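Local coordinates for protein sensor histidine kinase PdtaS (Mycobacterium tuberculosis, PDB 2YKF) that probably senses nutrient deprivation by binding c-di-GMP and autophosphorylates on a histidine to start PdtaR/PdtaS two-component signalling, its sensor region pairing a GAF with a PAS-like domain, at residues A[185-188]-A[189-193]; A[198-201]-A[202-206]. All blocks are in the same frame, centred on the assembly; numbering follows the deposited sequence.

Contact 1: A[185-188]-A[189-193]; sequences RLDV and DGVVS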
ATOM      1  N   ARG A 185       8.572  15.737  -1.302  1.00 27.39           N
ATOM      2  CA  ARG A 185       9.987  15.855  -1.605  0.50 28.81           C
ATOM      3  C   ARG A 185      10.470  17.174  -0.998  1.00 27.79           C
ATOM      4  O   ARG A 185       9.872  18.223  -1.247  1.00 28.09           O
ATOM      5  CB  ARG A 185      10.240  15.784  -3.110  0.50 28.33           C
ATOM      6  CG  ARG A 185      11.697  15.968  -3.520  0.50 32.98           C
ATOM      7  CD  ARG A 185      12.549  14.823  -3.055  0.50 38.79           C
ATOM      8  NE  ARG A 185      13.873  15.298  -2.653  0.50 46.66           N
ATOM      9  CZ  ARG A 185      14.886  15.496  -3.487  0.50 48.36           C
ATOM     10  NH1 ARG A 185      14.745  15.236  -4.780  0.50 50.29           N
ATOM     11  NH2 ARG A 185      16.050  15.928  -3.023  0.50 47.88           N
ATOM     12  N   LEU A 186      11.523  17.096  -0.165  1.00 29.24           N
ATOM     13  CA  LEU A 186      12.118  18.336   0.409  1.00 31.35           C
ATOM     14  C   LEU A 186      13.445  18.609  -0.300  1.00 32.21           C
ATOM     15  O   LEU A 186      14.180  17.699  -0.556  1.00 32.64           O
ATOM     16  CB  LEU A 186      12.452  18.170   1.892  1.00 31.41           C
ATOM     17  CG  LEU A 186      11.379  17.917   2.917  1.00 33.45           C
ATOM     18  CD1 LEU A 186      11.999  18.190   4.326  1.00 30.92           C
ATOM     19  CD2 LEU A 186      10.206  18.860   2.628  1.00 32.91           C
ATOM     20  N   ASP A 187      13.731  19.861  -0.601  1.00 34.51           N
ATOM     21  CA  ASP A 187      15.021  20.215  -1.146  1.00 37.18           C
ATOM     22  C   ASP A 187      16.027  20.381  -0.008  1.00 36.99           C
ATOM     23  O   ASP A 187      15.660  20.237   1.173  1.00 34.80           O
ATOM     24  CB  ASP A 187      14.897  21.497  -1.986  1.00 37.86           C
ATOM     25  CG  ASP A 187      14.710  22.745  -1.133  1.00 41.49           C
ATOM     26  OD1 ASP A 187      14.924  22.702   0.133  1.00 41.22           O
ATOM     27  OD2 ASP A 187      14.380  23.777  -1.746  1.00 44.08           O
ATOM     28  N   VAL A 188      17.294  20.704  -0.346  1.00 38.32           N
ATOM     29  CA  VAL A 188      18.371  20.825   0.670  1.00 39.70           C
ATOM     30  C   VAL A 188      18.072  21.778   1.801  1.00 40.56           C
ATOM     31  O   VAL A 188      18.563  21.596   2.884  1.00 41.76           O
ATOM     32  CB  VAL A 188      19.773  21.220   0.076  1.00 41.91           C
ATOM     33  CG1 VAL A 188      20.421  20.021  -0.579  1.00 40.92           C
ATOM     34  CG2 VAL A 188      19.661  22.462  -0.890  1.00 40.45           C
ATOM     35  N   ASP A 189      17.278  22.798   1.559  1.00 40.31           N
ATOM     36  CA  ASP A 189      16.951  23.757   2.630  1.00 42.13           C
ATOM     37  C   ASP A 189      15.717  23.367   3.432  1.00 40.57           C
ATOM     38  O   ASP A 189      15.283  24.127   4.262  1.00 40.68           O
ATOM     39  CB  ASP A 189      16.703  25.153   2.054  1.00 42.90           C
ATOM     40  CG  ASP A 189      17.923  25.705   1.320  1.00 50.46           C
ATOM     41  OD1 ASP A 189      19.070  25.401   1.761  1.00 51.28           O
ATOM     42  OD2 ASP A 189      17.723  26.411   0.296  1.00 57.01           O
ATOM     43  N   GLY A 190      15.142  22.201   3.170  1.00 39.41           N
ATOM     44  CA  GLY A 190      13.961  21.777   3.934  1.00 38.56           C
ATOM     45  C   GLY A 190      12.671  22.380   3.401  1.00 36.88           C
ATOM     46  O   GLY A 190      11.628  22.318   4.067  1.00 37.51           O
ATOM     47  N   VAL A 191      12.747  22.957   2.193  1.00 35.39           N
ATOM     48  CA  VAL A 191      11.580  23.538   1.467  1.00 34.87           C
ATOM     49  C   VAL A 191      10.921  22.440   0.618  1.00 33.39           C
ATOM     50  O   VAL A 191      11.630  21.655  -0.037  1.00 33.76           O
ATOM     51  CB  VAL A 191      12.008  24.765   0.547  1.00 33.67           C
ATOM     52  CG1 VAL A 191      10.797  25.276  -0.289  1.00 35.62           C
ATOM     53  CG2 VAL A 191      12.644  25.885   1.435  1.00 37.29           C
ATOM     54  N   VAL A 192       9.599  22.351   0.692  1.00 32.83           N
ATOM     55  CA  VAL A 192       8.826  21.338  -0.051  1.00 30.79           C
ATOM     56  C   VAL A 192       8.841  21.685  -1.539  1.00 31.41           C
ATOM     57  O   VAL A 192       8.289  22.705  -1.947  1.00 31.65           O
ATOM     58  CB  VAL A 192       7.350  21.308   0.454  1.00 30.21           C
ATOM     59  CG1 VAL A 192       6.477  20.346  -0.386  1.00 27.19           C
ATOM     60  CG2 VAL A 192       7.262  20.975   1.949  1.00 26.46           C
ATOM     61  N   SER A 193       9.447  20.835  -2.346  1.00 31.69           N
ATOM     62  CA  SER A 193       9.451  21.032  -3.757  1.00 31.58           C
ATOM     63  C   SER A 193       8.312  20.295  -4.419  1.00 32.57           C
ATOM     64  O   SER A 193       7.862  20.702  -5.509  1.00 31.87           O
ATOM     65  CB  SER A 193      10.810  20.642  -4.331  1.00 32.76           C
ATOM     66  OG  SER A 193      10.913  19.227  -4.491  1.00 38.16           O
TER

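Contact 2: A[198-201]-A[202-206]; sequences NALS and AYHRM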
ATOM      1  N   ASN A 198      -2.408  13.310  -1.589  1.00 25.17           N
ATOM      2  CA  ASN A 198      -2.601  12.632  -0.283  1.00 24.59           C
ATOM      3  C   ASN A 198      -1.852  13.261   0.843  1.00 25.97           C
ATOM      4  O   ASN A 198      -2.338  13.319   2.007  1.00 23.93           O
ATOM      5  CB  ASN A 198      -2.241  11.125  -0.398  1.00 24.52           C
ATOM      6  CG  ASN A 198      -3.433  10.322  -0.852  1.00 29.65           C
ATOM      7  OD1 ASN A 198      -4.546  10.874  -0.953  1.00 28.15           O
ATOM      8  ND2 ASN A 198      -3.221   9.054  -1.179  1.00 32.18           N
ATOM      9  N   ALA A 199      -0.664  13.771   0.530  1.00 25.65           N
ATOM     10  CA  ALA A 199       0.096  14.407   1.574  1.00 24.53           C
ATOM     11  C   ALA A 199      -0.611  15.711   1.973  1.00 26.45           C
ATOM     12  O   ALA A 199      -0.742  16.041   3.182  1.00 26.59           O
ATOM     13  CB  ALA A 199       1.508  14.663   1.096  1.00 20.89           C
ATOM     14  N   LEU A 200      -1.065  16.449   0.980  1.00 28.18           N
ATOM     15  CA  LEU A 200      -1.763  17.737   1.240  1.00 28.55           C
ATOM     16  C   LEU A 200      -3.057  17.442   2.020  1.00 27.29           C
ATOM     17  O   LEU A 200      -3.452  18.213   2.914  1.00 27.77           O
ATOM     18  CB  LEU A 200      -2.184  18.411  -0.068  1.00 30.26           C
ATOM     19  CG  LEU A 200      -1.551  19.666  -0.682  1.00 42.06           C
ATOM     20  CD1 LEU A 200      -0.879  19.366  -2.049  1.00 47.02           C
ATOM     21  CD2 LEU A 200      -2.672  20.716  -0.844  1.00 48.78           C
ATOM     22  N   SER A 201      -3.751  16.381   1.628  1.00 26.27           N
ATOM     23  CA  SER A 201      -4.943  15.904   2.389  1.00 26.04           C
ATOM     24  C   SER A 201      -4.616  15.678   3.880  1.00 25.11           C
ATOM     25  O   SER A 201      -5.264  16.249   4.746  1.00 24.67           O
ATOM     26  CB  SER A 201      -5.539  14.623   1.732  1.00 25.51           C
ATOM     27  OG  SER A 201      -6.222  15.095   0.583  1.00 28.30           O
ATOM     28  N   ALA A 202      -3.558  14.929   4.151  1.00 23.31           N
ATOM     29  CA  ALA A 202      -3.195  14.683   5.502  1.00 25.51           C
ATOM     30  C   ALA A 202      -2.879  15.995   6.225  1.00 25.78           C
ATOM     31  O   ALA A 202      -3.341  16.212   7.346  1.00 24.86           O
ATOM     32  CB  ALA A 202      -2.004  13.698   5.570  1.00 23.70           C
ATOM     33  N   TYR A 203      -2.084  16.872   5.610  1.00 25.62           N
ATOM     34  CA  TYR A 203      -1.780  18.185   6.291  1.00 25.86           C
ATOM     35  C   TYR A 203      -3.042  19.018   6.519  1.00 27.03           C
ATOM     36  O   TYR A 203      -3.117  19.738   7.519  1.00 26.19           O
ATOM     37  CB  TYR A 203      -0.733  19.015   5.502  1.00 25.87           C
ATOM     38  CG  TYR A 203       0.687  18.693   5.973  1.00 26.75           C
ATOM     39  CD1 TYR A 203       1.336  17.480   5.603  1.00 26.18           C
ATOM     40  CD2 TYR A 203       1.342  19.545   6.840  1.00 30.29           C
ATOM     41  CE1 TYR A 203       2.616  17.153   6.098  1.00 29.49           C
ATOM     42  CE2 TYR A 203       2.637  19.214   7.357  1.00 29.51           C
ATOM     43  CZ  TYR A 203       3.256  18.059   6.981  1.00 31.01           C
ATOM     44  OH  TYR A 203       4.507  17.786   7.497  1.00 31.40           O
ATOM     45  N   HIS A 204      -4.023  18.960   5.608  1.00 27.31           N
ATOM     46  CA  HIS A 204      -5.312  19.662   5.886  1.00 28.57           C
ATOM     47  C   HIS A 204      -6.050  19.087   7.101  1.00 28.82           C
ATOM     48  O   HIS A 204      -6.561  19.839   7.950  1.00 30.18           O
ATOM     49  CB  HIS A 204      -6.281  19.601   4.672  1.00 29.47           C
ATOM     50  CG  HIS A 204      -5.820  20.376   3.508  1.00 32.04           C
ATOM     51  ND1 HIS A 204      -6.196  20.071   2.220  1.00 38.21           N
ATOM     52  CD2 HIS A 204      -4.992  21.452   3.423  1.00 40.46           C
ATOM     53  CE1 HIS A 204      -5.596  20.905   1.385  1.00 40.75           C
ATOM     54  NE2 HIS A 204      -4.863  21.758   2.095  1.00 40.67           N
ATOM     55  N   ARG A 205      -6.090  17.771   7.212  1.00 26.59           N
ATOM     56  CA  ARG A 205      -6.756  17.159   8.367  1.00 26.15           C
ATOM     57  C   ARG A 205      -6.017  17.591   9.614  1.00 28.87           C
ATOM     58  O   ARG A 205      -6.636  17.727  10.673  1.00 26.33           O
ATOM     59  CB  ARG A 205      -6.723  15.605   8.276  1.00 26.16           C
ATOM     60  CG  ARG A 205      -7.585  15.007   7.134  1.00 27.54           C
ATOM     61  CD  ARG A 205      -9.073  15.722   7.174  1.00 29.33           C
ATOM     62  NE  ARG A 205      -9.149  15.939   5.804  1.00 43.86           N
ATOM     63  CZ  ARG A 205      -9.116  17.016   5.083  1.00 31.53           C
ATOM     64  NH1 ARG A 205      -9.561  18.259   5.399  1.00 32.90           N
ATOM     65  NH2 ARG A 205      -8.892  16.676   3.893  1.00 36.58           N
ATOM     66  N   MET A 206      -4.669  17.733   9.502  1.00 27.36           N
ATOM     67  CA  MET A 206      -3.837  18.151  10.649  1.00 28.70           C
ATOM     68  C   MET A 206      -4.007  19.648  11.029  1.00 29.98           C
ATOM     69  O   MET A 206      -3.460  20.099  12.043  1.00 31.44           O
ATOM     70  CB  MET A 206      -2.357  17.905  10.342  1.00 27.70           C
ATOM     71  CG  MET A 206      -1.835  16.461  10.408  1.00 28.57           C
ATOM     72  SD  MET A 206      -0.260  16.369   9.452  1.00 37.53           S
ATOM     73  CE  MET A 206       0.780  16.678  10.845  1.00 39.37           C
TER

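Contact 1: A[185-188]-A[189-193]
With chi1 of Asp-187 at 73°, its CG sits between the backbone N and the carbonyl carbon, which swings the carboxylate across the mouth of the turn toward Asp-189 and Val-191. The stretch is the tip of the beta hairpin that opens the PAS-like domain, strand 183-186 turning back into strand 192-195 through a type I beta turn from Asp-187 to Gly-190 with a G1 beta bulge. Gly-190, at the bulge position, has a positive phi (83°), a conformation that glycine takes easily, and Gly-190 N donates to Asp-187 O (2.8 Å) to close the turn. Asp-187 OD1 bonds to Val-191 N at 3.0 Å, met from above the carboxylate plane, and receives a weaker, bent bond from Asp-189 N. The other carboxylate oxygen, Asp-187 OD2, lies 3.4 Å from Val-191 CB. The aspartate is therefore tied to the loop by both its side chain and its backbone, for Asp-187 N also donates to Val-191 O (2.8 Å) in a nearly straight bond that completes the bulge. Farther down the hairpin, Ser-193 N reaches Arg-185 O. Between these two bonds Leu-186 and Val-192 form an antiparallel non-hydrogen-bonded pair; their side chains share one face of the sheet and both rest on Leu-217 of helix 217-221. The branch tips Leu-186 CD2 and Val-192 CG2 meet there at 3.7 Å.

Contact 2: A[198-201]-A[202-206]
Residues 198-205 are helical, and Ala-202 N, Tyr-203 N, His-204 N and Arg-205 N donate in turn to the carbonyl oxygens of Asn-198, Ala-199, Leu-200 and Ser-201 at 2.9 to 3.0 Å. This is helix 197-205 of the PAS-like domain, directly after the first hairpin, with one flank on the sheet and another on the second subunit. On the sheet flank Ala-199, Ala-202 and Tyr-203 all pack on Ile-280, and the far end of the Tyr-203 phenol is fixed by a hydrogen bond with Thr-221. The Tyr-203 ring turns an edge to the preceding helical turn, Ala-199 O lying near its plane and 3.5 Å from Tyr-203 CD1. One face of that ring takes the sulfur of Met-206: Met-206 SD lies over the ring centre, 4.2 Å above the plane, a Met-aromatic contact. On another side, Leu-200 and His-204 run alongside each other, pointing the same way. Leu-200 CD2 touches His-204 CE1 at 3.7 Å, while Leu-200 O lies over a face of the imidazole, offset toward its rim. Asp-71 of the second subunit takes a hydrogen bond from His-204 ND1 and a salt bridge from Arg-205, which would probably steady both side chains at the interface, and Ser-201 OG bonds to Arg-60 of the same subunit. Arg-205 folds back along the helix, with CG beside its backbone N (chi1 -68°) and the chain bent further on. That curl brings one face of the guanidinium over Ser-201 O, one turn earlier, with Arg-205 NH2 3.8 Å from Ser-201 O.

In the fold
Contacts 1 and 2 follow in series along the PAS-like domain: the hairpin of 185-193 leads through strand 192-195 into the helix of 198-206. Their centres lie about 17 Å apart and their nearest atoms about 7 Å, without touching. The five-stranded antiparallel sheet joins them, for strand 272-282 meets both, with Ile-278 against Leu-186 of contact 1. Helix 217-221 is a second bridge, with Leu-217 on the hairpin and Thr-221 on Tyr-203. Only contact 2 meets the second subunit. A sulfate, probably from crystallisation, lies about 6 Å from the side chain of Asn-198. The predicted phosphohistidine is absent from the model, so neither contact can be placed relative to it.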